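Local coordinates for protein (S)-2-haloacid dehalogenase 4A (Burkholderia cepacia, PDB 2NO4) that catalyses the hydrolytic dehalogenation of short-chain (S)-2-haloacids, yielding (R)-2-hydroxyacids with inversion of configuration, at residues B[16-21]-B[123-128]; B[109-114]-B[142-147]; B[150-155]-B[168-173]; B[180-185]-B[200-205]. All blocks are in the same frame, centred on the assembly; numbering follows the deposited sequence.

Interaction 1 of 4, residues B[16-21]-B[123-128]; sequences ACVFDA and IVAILS. With SO4 (sulfate ion), chain H.
A first torsion of 179° in Val18 swings CG1 away from the amide nitrogen and sets this methyl against CB of Leu127 at 3.6 Å. Phe19 is turned the other way, with CG anti to the carbonyl carbon (chi1 -76°), and its ring reaches back toward Val124. These side chains belong to two neighbouring parallel strands, 16-19 and 123-128, inside the Rossmann-like sheet of the HAD superfamily. Four backbone hydrogen bonds join them. Cys17 and Phe19 each donate and accept: Cys17 N bonds to Ile123 O at 2.7 Å and Leu127 N to Phe19 O at 2.9 Å.

On one face of the sheet Ala16 CB meets Ile123 CB at 3.8 Å, followed by Val18 beside Leu127. On the other, Phe19 CE1 lies 4.2 Å from Val124 CG1, and Ala125 O sits at the edge of the ring, in its plane. Helix 110-119 covers this face through Leu114 and Leu117.

Past the strand comes the nucleophile, Asp20. Its CB turns away from strand 123-128. Its OD1 forms a salt bridge with Lys161, and its OD2 a hydrogen bond with Thr24. Ala21 and Ser128, both substrate-binding residues, come to this site from the two segments. A sulfate, probably from the crystallisation liquor, occupies the pocket, also held by Tyr22 N, Asn129 N and Lys161. One sulfate oxygen, O1, takes a hydrogen bond from each segment: from Ala21 N at 3.0 Å and from Ser128 OG at 2.8 Å.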
loop_
_atom_site.group_PDB
_atom_site.type_symbol
_atom_site.label_atom_id
_atom_site.label_comp_id
_atom_site.label_asym_id
_atom_site.label_seq_id
_atom_site.Cartn_x
_atom_site.Cartn_y
_atom_site.Cartn_z
ATOM N N ALA B 16 21.675 13.694 14.766
ATOM C CA ALA B 16 21.420 13.564 13.330
ATOM C C ALA B 16 19.996 13.945 12.965
ATOM O O ALA B 16 19.070 13.666 13.721
ATOM C CB ALA B 16 21.753 12.125 12.834
ATOM N N CYS B 17 19.862 14.616 11.817
ATOM C CA CYS B 17 18.580 14.875 11.159
ATOM C C CYS B 17 18.555 14.001 9.952
ATOM O O CYS B 17 19.375 14.144 9.058
ATOM C CB CYS B 17 18.432 16.351 10.754
ATOM S SG CYS B 17 18.351 17.448 12.221
ATOM N N VAL B 18 17.634 13.038 9.968
ATOM C CA VAL B 18 17.522 12.069 8.902
ATOM C C VAL B 18 16.206 12.324 8.163
ATOM O O VAL B 18 15.117 12.378 8.787
ATOM C CB VAL B 18 17.601 10.604 9.450
ATOM C CG1 VAL B 18 17.456 9.636 8.297
ATOM C CG2 VAL B 18 18.952 10.376 10.178
ATOM N N PHE B 19 16.341 12.518 6.854
ATOM C CA PHE B 19 15.281 12.939 5.978
ATOM C C PHE B 19 14.805 11.851 5.010
ATOM O O PHE B 19 15.596 11.216 4.345
ATOM C CB PHE B 19 15.775 14.131 5.121
ATOM C CG PHE B 19 15.828 15.414 5.883
ATOM C CD1 PHE B 19 16.983 15.780 6.609
ATOM C CD2 PHE B 19 14.711 16.230 5.948
ATOM C CE1 PHE B 19 17.005 16.953 7.351
ATOM C CE2 PHE B 19 14.734 17.437 6.700
ATOM C CZ PHE B 19 15.894 17.780 7.387
ATOM N N ASP B 20 13.490 11.697 4.927
ATOM C CA ASP B 20 12.843 11.077 3.777
ATOM C C ASP B 20 13.128 11.898 2.520
ATOM O O ASP B 20 13.352 13.114 2.596
ATOM C CB ASP B 20 11.333 10.985 4.076
ATOM C CG ASP B 20 10.544 10.451 2.921
ATOM O OD1 ASP B 20 10.604 9.231 2.728
ATOM O OD2 ASP B 20 9.854 11.244 2.229
ATOM N N ALA B 21 13.208 11.245 1.363
ATOM C CA ALA B 21 13.425 11.978 0.113
ATOM C C ALA B 21 12.127 12.259 -0.663
ATOM O O ALA B 21 11.719 13.417 -0.779
ATOM C CB ALA B 21 14.442 11.266 -0.760
ATOM N N ILE B 123 24.556 15.931 11.911
ATOM C CA ILE B 123 24.678 15.031 10.774
ATOM C C ILE B 123 23.360 15.185 10.014
ATOM O O ILE B 123 22.281 15.101 10.612
ATOM C CB ILE B 123 24.922 13.558 11.199
ATOM C CG1 ILE B 123 26.185 13.424 12.084
ATOM C CG2 ILE B 123 25.023 12.629 9.947
ATOM C CD1 ILE B 123 26.126 12.211 13.039
ATOM N N VAL B 124 23.459 15.461 8.719
ATOM C CA VAL B 124 22.312 15.625 7.858
ATOM C C VAL B 124 22.371 14.503 6.834
ATOM O O VAL B 124 23.298 14.431 6.017
ATOM C CB VAL B 124 22.281 17.027 7.175
ATOM C CG1 VAL B 124 21.013 17.158 6.261
ATOM C CG2 VAL B 124 22.348 18.165 8.232
ATOM N N ALA B 125 21.396 13.597 6.895
ATOM C CA ALA B 125 21.410 12.412 6.027
ATOM C C ALA B 125 20.024 12.200 5.398
ATOM O O ALA B 125 19.008 12.678 5.929
ATOM C CB ALA B 125 21.855 11.152 6.844
ATOM N N ILE B 126 19.998 11.530 4.255
ATOM C CA ILE B 126 18.746 11.024 3.682
ATOM C C ILE B 126 18.663 9.499 3.981
ATOM O O ILE B 126 19.691 8.789 3.962
ATOM C CB ILE B 126 18.664 11.333 2.158
ATOM C CG1 ILE B 126 18.340 12.821 1.939
ATOM C CG2 ILE B 126 17.615 10.417 1.422
ATOM C CD1 ILE B 126 18.420 13.265 0.503
ATOM N N LEU B 127 17.455 9.019 4.309
ATOM C CA LEU B 127 17.162 7.575 4.342
ATOM C C LEU B 127 15.935 7.354 3.429
ATOM O O LEU B 127 14.813 7.859 3.709
ATOM C CB LEU B 127 16.899 7.105 5.785
ATOM C CG LEU B 127 16.506 5.622 5.909
ATOM C CD1 LEU B 127 17.741 4.733 5.515
ATOM C CD2 LEU B 127 15.935 5.287 7.300
ATOM N N SER B 128 16.161 6.653 2.322
ATOM C CA SER B 128 15.184 6.595 1.233
ATOM C C SER B 128 14.973 5.179 0.705
ATOM O O SER B 128 15.923 4.388 0.610
ATOM C CB SER B 128 15.672 7.482 0.071
ATOM O OG SER B 128 14.730 7.460 -1.014
HETATM S S SO4 H . 11.420 7.595 0.182
HETATM O O1 SO4 H . 12.371 8.667 0.004
HETATM O O2 SO4 H . 11.182 6.880 -1.068
HETATM O O3 SO4 H . 11.805 6.690 1.242
HETATM O O4 SO4 H . 10.182 8.275 0.557
#

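Interaction 2 of 4, residues B[109-114]-B[142-147]; sequences DAAETL and SKLDRV. With SO4 (sulfate ion), chain L.
Leu144 reaches toward Ala110 and Ala111 from the loop after helix 132-141. Its CB starts out to one side of helix 110-119. CG stands anti to the carbonyl carbon (chi1 -65°), and this turn carries the branch toward the helix. At the tip, CD2 does the touching. It lies 3.7 Å from Ala111 CA, 3.8 Å from Ala111 CB and 4.2 Å from Ala110 CB. One methyl thus rests on the first turn of the helix, where the two alanines are small enough to let it approach the backbone.

Helix 132-141 ends in a Schellman motif just before Leu144. Lys143, with positive phi, is its C-prime residue, and Leu144 N bonds back to Leu139 O. Helix and loop belong to the Rossmann-like domain, on the face of the sheet that carries Phe19 and Val124.

One turn further along helix 110-119, Val147 meets Leu114. Val147 CG2 lies 3.7 Å from Leu114 CB, while CG1 is 3.9 Å from Ala111 O. Val147 O is buried by the contact and has no polar partner in the model. At the start of the helix, Asp109 N donates to O1 of a sulfate, probably from the crystallisation liquor, at 2.9 Å.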
loop_
_atom_site.group_PDB
_atom_site.type_symbol
_atom_site.label_atom_id
_atom_site.label_comp_id
_atom_site.label_asym_id
_atom_site.label_seq_id
_atom_site.Cartn_x
_atom_site.Cartn_y
_atom_site.Cartn_z
ATOM N N ASP B 109 12.031 25.240 0.097
ATOM C CA ASP B 109 12.805 25.505 1.303
ATOM C C ASP B 109 13.830 24.388 1.629
ATOM O O ASP B 109 14.526 24.475 2.643
ATOM C CB ASP B 109 11.859 25.714 2.504
ATOM C CG ASP B 109 11.014 26.993 2.389
ATOM O OD1 ASP B 109 11.164 27.746 1.382
ATOM O OD2 ASP B 109 10.197 27.258 3.305
ATOM N N ALA B 110 13.882 23.329 0.810
ATOM C CA ALA B 110 14.712 22.165 1.126
ATOM C C ALA B 110 16.236 22.498 1.241
ATOM O O ALA B 110 16.870 22.170 2.251
ATOM C CB ALA B 110 14.457 21.014 0.103
ATOM N N ALA B 111 16.823 23.105 0.201
ATOM C CA ALA B 111 18.289 23.318 0.170
ATOM C C ALA B 111 18.736 24.242 1.313
ATOM O O ALA B 111 19.689 23.946 2.050
ATOM C CB ALA B 111 18.747 23.866 -1.203
ATOM N N GLU B 112 18.003 25.335 1.484
ATOM C CA GLU B 112 18.323 26.292 2.507
ATOM C C GLU B 112 18.189 25.706 3.903
ATOM O O GLU B 112 19.042 25.946 4.744
ATOM C CB GLU B 112 17.463 27.541 2.366
ATOM C CG GLU B 112 17.911 28.610 3.317
ATOM C CD GLU B 112 17.124 29.898 3.205
ATOM O OE1 GLU B 112 16.432 30.155 2.187
ATOM O OE2 GLU B 112 17.233 30.672 4.164
ATOM N N THR B 113 17.108 24.969 4.175
ATOM C CA THR B 113 16.987 24.387 5.517
ATOM C C THR B 113 18.027 23.307 5.843
ATOM O O THR B 113 18.600 23.317 6.925
ATOM C CB THR B 113 15.506 24.136 6.058
ATOM O OG1 THR B 113 15.370 22.842 6.675
ATOM C CG2 THR B 113 14.453 24.445 5.094
ATOM N N LEU B 114 18.336 22.436 4.893
ATOM C CA LEU B 114 19.423 21.489 5.110
ATOM C C LEU B 114 20.789 22.200 5.362
ATOM O O LEU B 114 21.519 21.792 6.277
ATOM C CB LEU B 114 19.433 20.410 4.008
ATOM C CG LEU B 114 18.549 19.201 4.446
ATOM C CD1 LEU B 114 17.124 19.616 4.782
ATOM C CD2 LEU B 114 18.541 18.152 3.392
ATOM N N SER B 142 19.023 19.037 -8.219
ATOM C CA SER B 142 18.466 20.062 -7.330
ATOM C C SER B 142 19.496 20.694 -6.384
ATOM O O SER B 142 19.131 21.449 -5.477
ATOM C CB SER B 142 17.274 19.488 -6.549
ATOM O OG SER B 142 17.663 18.288 -5.886
ATOM N N LYS B 143 20.776 20.380 -6.609
ATOM C CA LYS B 143 21.922 20.829 -5.776
ATOM C C LYS B 143 21.820 20.501 -4.278
ATOM O O LYS B 143 22.396 21.209 -3.432
ATOM C CB LYS B 143 22.235 22.319 -5.992
ATOM C CG LYS B 143 22.553 22.660 -7.429
ATOM C CD LYS B 143 22.808 24.167 -7.609
ATOM C CE LYS B 143 23.021 24.531 -9.093
ATOM N NZ LYS B 143 21.747 24.322 -9.886
ATOM N N LEU B 144 21.099 19.420 -3.963
ATOM C CA LEU B 144 20.917 18.981 -2.578
ATOM C C LEU B 144 22.124 18.190 -2.094
ATOM O O LEU B 144 22.337 18.042 -0.898
ATOM C CB LEU B 144 19.614 18.194 -2.416
ATOM C CG LEU B 144 18.312 18.974 -2.656
ATOM C CD1 LEU B 144 17.087 18.091 -2.602
ATOM C CD2 LEU B 144 18.166 20.144 -1.663
ATOM N N ASP B 145 22.909 17.707 -3.056
ATOM C CA ASP B 145 24.194 17.031 -2.861
ATOM C C ASP B 145 25.112 17.702 -1.819
ATOM O O ASP B 145 25.640 17.050 -0.909
ATOM C CB ASP B 145 24.925 16.887 -4.239
ATOM C CG ASP B 145 24.963 18.226 -5.084
ATOM O OD1 ASP B 145 25.655 19.223 -4.744
ATOM O OD2 ASP B 145 24.313 18.259 -6.130
ATOM N N ARG B 146 25.282 19.012 -1.954
ATOM C CA ARG B 146 26.250 19.740 -1.142
ATOM C C ARG B 146 25.798 19.995 0.278
ATOM O O ARG B 146 26.592 20.419 1.108
ATOM C CB ARG B 146 26.632 21.060 -1.818
ATOM C CG ARG B 146 25.520 22.073 -1.947
ATOM C CD ARG B 146 25.830 23.047 -3.098
ATOM N NE ARG B 146 25.959 22.361 -4.395
ATOM C CZ ARG B 146 26.094 22.993 -5.559
ATOM N NH1 ARG B 146 26.126 24.324 -5.590
ATOM N NH2 ARG B 146 26.195 22.304 -6.692
ATOM N N VAL B 147 24.527 19.741 0.555
ATOM C CA VAL B 147 23.981 20.017 1.874
ATOM C C VAL B 147 23.736 18.730 2.665
ATOM O O VAL B 147 23.000 18.760 3.665
ATOM C CB VAL B 147 22.722 20.955 1.816
ATOM C CG1 VAL B 147 23.114 22.302 1.264
ATOM C CG2 VAL B 147 21.584 20.369 0.961
HETATM S S SO4 L . 8.549 23.556 1.855
HETATM O O1 SO4 L . 9.835 23.699 1.135
HETATM O O2 SO4 L . 7.399 23.264 0.958
HETATM O O3 SO4 L . 8.741 22.508 2.828
HETATM O O4 SO4 L . 8.160 24.813 2.468
#

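Interaction 3 of 4, residues B[150-155]-B[168-173]; sequences SCLSAD and QFACDR
Strand 150-153 and the 168-173 part of helix 164-174 run roughly antiparallel, at 144°, with their axes 9.3 Å apart, and Leu152 faces Ala170 where their backbones come nearest. Leu152 points at the helix and carries most of the contact. Its CG stands anti to the carbonyl carbon (chi1 -58°). Both methyls at the end touch the helix, and Arg173 CB lies 4.0 Å from each. CD1 rests on the backbone of the helix, 3.8 Å from Ala170 CA. CD2 meets the side chains, 4.0 Å from Phe169 CE2 and 3.9 Å from Arg173 NH1.

Phe169 and Arg173 are one turn apart on the helix and pack on each other as well as on Leu152. Arg173 CG lies over one face of the Phe169 ring, 3.7 Å above its plane and shifted toward the rim. The bent Arg173 chain brings NH1 back beside the leucine. The same Phe169 CE2 also lies 3.9 Å from Ser153 O.

Strand 150-153 is the outermost strand on its side of the Rossmann-like sheet within this chain, and helix 164-174 covers it there. Leu152 and Ala170 both touch Leu127 of the next strand, so the helix reaches over the neighbouring strand as well. Ser153 turns away from the helix. Its OG accepts from Asp155 N in an ST turn and is also bonded to Gly130 O.

No hydrogen bond links the two segments. Between them the contact is one of apolar packing on the face of the strand. Arg173, an exposed residue, covers part of Leu152 with CB, CG and also with NH1.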
loop_
_atom_site.group_PDB
_atom_site.type_symbol
_atom_site.label_atom_id
_atom_site.label_comp_id
_atom_site.label_asym_id
_atom_site.label_seq_id
_atom_site.Cartn_x
_atom_site.Cartn_y
_atom_site.Cartn_z
ATOM N N SER B 150 25.300 12.237 4.166
ATOM C CA SER B 150 25.131 10.832 3.860
ATOM C C SER B 150 23.762 10.595 3.204
ATOM O O SER B 150 22.786 11.295 3.471
ATOM C CB SER B 150 25.301 10.002 5.140
ATOM O OG SER B 150 24.897 8.656 4.962
ATOM N N CYS B 151 23.722 9.618 2.310
ATOM C CA CYS B 151 22.499 9.259 1.636
ATOM C C CYS B 151 22.415 7.747 1.710
ATOM O O CYS B 151 23.209 7.017 1.078
ATOM C CB CYS B 151 22.528 9.771 0.197
ATOM S SG CYS B 151 21.006 9.446 -0.739
ATOM N N LEU B 152 21.448 7.282 2.499
ATOM C CA LEU B 152 21.247 5.852 2.762
ATOM C C LEU B 152 20.029 5.314 1.996
ATOM O O LEU B 152 18.976 5.957 1.939
ATOM C CB LEU B 152 21.157 5.624 4.261
ATOM C CG LEU B 152 22.424 6.114 4.977
ATOM C CD1 LEU B 152 22.264 6.054 6.469
ATOM C CD2 LEU B 152 23.648 5.299 4.525
ATOM N N SER B 153 20.198 4.144 1.383
ATOM C CA SER B 153 19.193 3.580 0.491
ATOM C C SER B 153 18.654 2.229 0.977
ATOM O O SER B 153 19.421 1.415 1.524
ATOM C CB SER B 153 19.767 3.430 -0.907
ATOM O OG SER B 153 18.797 2.814 -1.742
ATOM N N ALA B 154 17.356 1.987 0.752
ATOM C CA ALA B 154 16.734 0.650 0.957
ATOM C C ALA B 154 17.436 -0.431 0.125
ATOM O O ALA B 154 17.424 -1.612 0.480
ATOM C CB ALA B 154 15.255 0.679 0.556
ATOM N N ASP B 155 17.981 -0.007 -1.014
ATOM C CA ASP B 155 18.638 -0.882 -1.953
ATOM C C ASP B 155 19.909 -1.532 -1.385
ATOM O O ASP B 155 20.373 -2.530 -1.930
ATOM C CB ASP B 155 18.968 -0.148 -3.254
ATOM C CG ASP B 155 19.122 -1.107 -4.436
ATOM O OD1 ASP B 155 18.257 -1.997 -4.636
ATOM O OD2 ASP B 155 20.097 -0.962 -5.191
ATOM N N GLN B 168 17.194 0.804 11.380
ATOM C CA GLN B 168 18.378 0.269 12.079
ATOM C C GLN B 168 19.645 0.467 11.249
ATOM O O GLN B 168 20.681 0.844 11.790
ATOM C CB GLN B 168 18.199 -1.220 12.428
ATOM C CG GLN B 168 19.358 -1.836 13.245
ATOM C CD GLN B 168 19.540 -1.140 14.577
ATOM O OE1 GLN B 168 20.601 -0.602 14.863
ATOM N NE2 GLN B 168 18.512 -1.130 15.387
ATOM N N PHE B 169 19.549 0.208 9.945
ATOM C CA PHE B 169 20.620 0.488 8.974
ATOM C C PHE B 169 21.169 1.930 9.086
ATOM O O PHE B 169 22.391 2.131 9.046
ATOM C CB PHE B 169 20.131 0.181 7.538
ATOM C CG PHE B 169 21.171 0.406 6.459
ATOM C CD1 PHE B 169 22.296 -0.433 6.348
ATOM C CD2 PHE B 169 21.022 1.439 5.528
ATOM C CE1 PHE B 169 23.260 -0.222 5.314
ATOM C CE2 PHE B 169 21.981 1.651 4.521
ATOM C CZ PHE B 169 23.091 0.822 4.417
ATOM N N ALA B 170 20.271 2.916 9.209
ATOM C CA ALA B 170 20.647 4.322 9.402
ATOM C C ALA B 170 21.437 4.529 10.710
ATOM O O ALA B 170 22.446 5.225 10.716
ATOM C CB ALA B 170 19.359 5.249 9.367
ATOM N N CYS B 171 20.948 3.957 11.816
ATOM C CA CYS B 171 21.652 3.981 13.103
ATOM C C CYS B 171 23.048 3.399 12.955
ATOM O O CYS B 171 24.011 4.033 13.348
ATOM C CB CYS B 171 20.894 3.184 14.164
ATOM S SG CYS B 171 19.380 3.941 14.627
ATOM N N ASP B 172 23.130 2.208 12.375
ATOM C CA ASP B 172 24.406 1.525 12.095
ATOM C C ASP B 172 25.368 2.354 11.246
ATOM O O ASP B 172 26.528 2.558 11.638
ATOM C CB ASP B 172 24.197 0.132 11.471
ATOM C CG ASP B 172 23.452 -0.827 12.392
ATOM O OD1 ASP B 172 23.264 -0.565 13.598
ATOM O OD2 ASP B 172 23.016 -1.869 11.898
ATOM N N ARG B 173 24.923 2.819 10.087
ATOM C CA ARG B 173 25.811 3.578 9.218
ATOM C C ARG B 173 26.206 4.935 9.801
ATOM O O ARG B 173 27.328 5.401 9.596
ATOM C CB ARG B 173 25.204 3.771 7.842
ATOM C CG ARG B 173 25.211 2.509 7.021
ATOM C CD ARG B 173 26.654 2.000 6.780
ATOM N NE ARG B 173 26.736 1.516 5.412
ATOM C CZ ARG B 173 26.959 2.299 4.357
ATOM N NH1 ARG B 173 27.188 3.620 4.504
ATOM N NH2 ARG B 173 26.977 1.748 3.158
#

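Interaction 4 of 4, residues B[180-185]-B[200-205]; sequences EVCFVS and NTVRIN
Val184 and Ile204 meet where two parallel strands, 181-185 and 200-204, run side by side. Val184 CG1 is a bump that sits against the CG1-CD1 end of Ile204, 3.6 Å from each atom. With chi2 at -63° the isoleucine chain is bent, and CG1 and CD1 make a hollow for this methyl. One step back on the same face, Cys182 SG fits against Val202 CG2 at 3.6 Å. A chi1 of -178° lays the sulfur forward along its own strand, toward the valine on the next. Leu228, Leu231 and Leu232 of helix 228-232 pack over this row of Cys182, Val184 and Val202.

The opposite face carries Phe183, Thr201, Ser185 and Arg203. Phe183 CB lies 3.9 Å from Asn200 O, but the ring swings away from strand 200-204 and packs on Asp190 and Ala194 of helix 188-197. Leu191 of that helix touches Ser185 and Arg203.

Between the faces, five backbone hydrogen bonds hold the strands together, among them Phe183 N to Asn200 O at 2.7 Å. Val181 O is gripped twice. Asn200 N approaches it nearly head-on at 2.9 Å, and Asn200 ND2 comes from above the carbonyl plane at 3.1 Å. That amide also bonds to Asn179 O.

Ser185 OG is bonded to Asn187 N and Asp190 OD2, and its side chain borders the nucleophile Asp20. Strand 181-185, helix 188-197 and strand 200-204 make a beta-alpha-beta unit of the HAD Rossmann-like fold; residues 185-190, thought to be important for catalysis, run from the end of its first strand into its helix.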
loop_
_atom_site.group_PDB
_atom_site.type_symbol
_atom_site.label_atom_id
_atom_site.label_comp_id
_atom_site.label_asym_id
_atom_site.label_seq_id
_atom_site.Cartn_x
_atom_site.Cartn_y
_atom_site.Cartn_z
ATOM N N GLU B 180 18.887 9.635 19.263
ATOM C CA GLU B 180 19.719 10.775 18.858
ATOM C C GLU B 180 19.387 11.253 17.457
ATOM O O GLU B 180 20.048 12.166 16.912
ATOM C CB GLU B 180 21.186 10.397 18.898
ATOM C CG GLU B 180 21.648 9.968 20.265
ATOM C CD GLU B 180 23.095 9.557 20.261
ATOM O OE1 GLU B 180 23.479 8.647 19.504
ATOM O OE2 GLU B 180 23.853 10.164 21.033
ATOM N N VAL B 181 18.361 10.623 16.878
ATOM C CA VAL B 181 17.860 10.952 15.543
ATOM C C VAL B 181 16.526 11.741 15.571
ATOM O O VAL B 181 15.544 11.335 16.195
ATOM C CB VAL B 181 17.730 9.673 14.695
ATOM C CG1 VAL B 181 16.993 9.938 13.326
ATOM C CG2 VAL B 181 19.117 9.043 14.485
ATOM N N CYS B 182 16.537 12.874 14.887
ATOM C CA CYS B 182 15.313 13.533 14.458
ATOM C C CYS B 182 14.974 13.075 13.023
ATOM O O CYS B 182 15.685 13.355 12.047
ATOM C CB CYS B 182 15.450 15.058 14.531
ATOM S SG CYS B 182 13.910 15.907 14.041
ATOM N N PHE B 183 13.867 12.359 12.915
ATOM C CA PHE B 183 13.479 11.777 11.641
ATOM C C PHE B 183 12.379 12.610 11.007
ATOM O O PHE B 183 11.316 12.803 11.612
ATOM C CB PHE B 183 13.008 10.320 11.780
ATOM C CG PHE B 183 12.722 9.649 10.421
ATOM C CD1 PHE B 183 13.775 9.132 9.682
ATOM C CD2 PHE B 183 11.424 9.578 9.894
ATOM C CE1 PHE B 183 13.572 8.522 8.416
ATOM C CE2 PHE B 183 11.191 8.951 8.634
ATOM C CZ PHE B 183 12.269 8.425 7.905
ATOM N N VAL B 184 12.618 13.082 9.784
ATOM C CA VAL B 184 11.704 14.048 9.135
ATOM C C VAL B 184 11.056 13.474 7.862
ATOM O O VAL B 184 11.748 13.063 6.946
ATOM C CB VAL B 184 12.417 15.396 8.786
ATOM C CG1 VAL B 184 11.436 16.374 8.146
ATOM C CG2 VAL B 184 13.048 16.015 10.063
ATOM N N SER B 185 9.726 13.462 7.814
ATOM C CA SER B 185 9.035 12.915 6.618
ATOM C C SER B 185 7.656 13.547 6.422
ATOM O O SER B 185 7.006 13.951 7.393
ATOM C CB SER B 185 8.917 11.367 6.734
ATOM O OG SER B 185 8.352 10.801 5.541
ATOM N N ASN B 200 12.996 10.189 16.886
ATOM C CA ASN B 200 12.134 11.344 17.203
ATOM C C ASN B 200 11.537 11.869 15.899
ATOM O O ASN B 200 12.262 12.357 15.029
ATOM C CB ASN B 200 12.933 12.443 17.929
ATOM C CG ASN B 200 13.583 11.925 19.212
ATOM O OD1 ASN B 200 12.901 11.707 20.210
ATOM N ND2 ASN B 200 14.898 11.693 19.173
ATOM N N THR B 201 10.217 11.773 15.759
ATOM C CA THR B 201 9.593 12.006 14.456
ATOM C C THR B 201 8.978 13.388 14.299
ATOM O O THR B 201 8.308 13.897 15.190
ATOM C CB THR B 201 8.548 10.908 14.127
ATOM O OG1 THR B 201 7.657 10.787 15.236
ATOM C CG2 THR B 201 9.273 9.580 13.913
ATOM N N VAL B 202 9.214 13.967 13.138
ATOM C CA VAL B 202 8.641 15.254 12.777
ATOM C C VAL B 202 7.996 15.132 11.411
ATOM O O VAL B 202 8.658 14.804 10.408
ATOM C CB VAL B 202 9.706 16.349 12.741
ATOM C CG1 VAL B 202 9.085 17.699 12.222
ATOM C CG2 VAL B 202 10.379 16.472 14.120
ATOM N N ARG B 203 6.688 15.337 11.395
ATOM C CA ARG B 203 5.936 15.361 10.140
ATOM C C ARG B 203 5.966 16.753 9.475
ATOM O O ARG B 203 5.725 17.764 10.134
ATOM C CB ARG B 203 4.484 14.975 10.409
ATOM C CG ARG B 203 3.677 15.107 9.147
ATOM C CD ARG B 203 2.552 14.218 9.104
ATOM N NE ARG B 203 1.954 14.218 7.771
ATOM C CZ ARG B 203 0.803 13.623 7.499
ATOM N NH1 ARG B 203 0.131 13.010 8.460
ATOM N NH2 ARG B 203 0.300 13.679 6.272
ATOM N N ILE B 204 6.287 16.782 8.180
ATOM C CA ILE B 204 6.003 17.942 7.320
ATOM C C ILE B 204 4.625 17.692 6.696
ATOM O O ILE B 204 4.485 16.825 5.834
ATOM C CB ILE B 204 7.057 18.173 6.222
ATOM C CG1 ILE B 204 8.492 17.982 6.760
ATOM C CG2 ILE B 204 6.894 19.574 5.582
ATOM C CD1 ILE B 204 8.903 18.948 7.849
ATOM N N ASN B 205 3.620 18.407 7.202
ATOM C CA ASN B 205 2.241 18.282 6.760
ATOM C C ASN B 205 1.885 19.592 6.073
ATOM O O ASN B 205 1.409 20.554 6.698
ATOM C CB ASN B 205 1.333 17.958 7.949
ATOM C CG ASN B 205 -0.053 17.501 7.527
ATOM O OD1 ASN B 205 -0.474 17.696 6.371
ATOM N ND2 ASN B 205 -0.782 16.923 8.465
#

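Interactions 1, 3 and 4 share one parallel sheet. Strand 150-153 of interaction 3 joins strand 123-128 of interaction 1, with Ile126 O 2.7 Å from Leu152 N. On the other side, strand 16-19 joins strand 181-185 of interaction 4, with Val18 O 2.8 Å from Val184 N. Interaction 2 lies against the Phe19 face, where Phe19 CZ comes within 3.4 Å of Leu114 CD1. The nucleophile and a sulfate sit at the C-terminal end of interaction 1. Interaction 4 adds Ser185 beside Asp20, with OG 3.3 Å from Asp20 CB. Interactions 2 and 3 are the most distant pair, their centres about 19 Å apart.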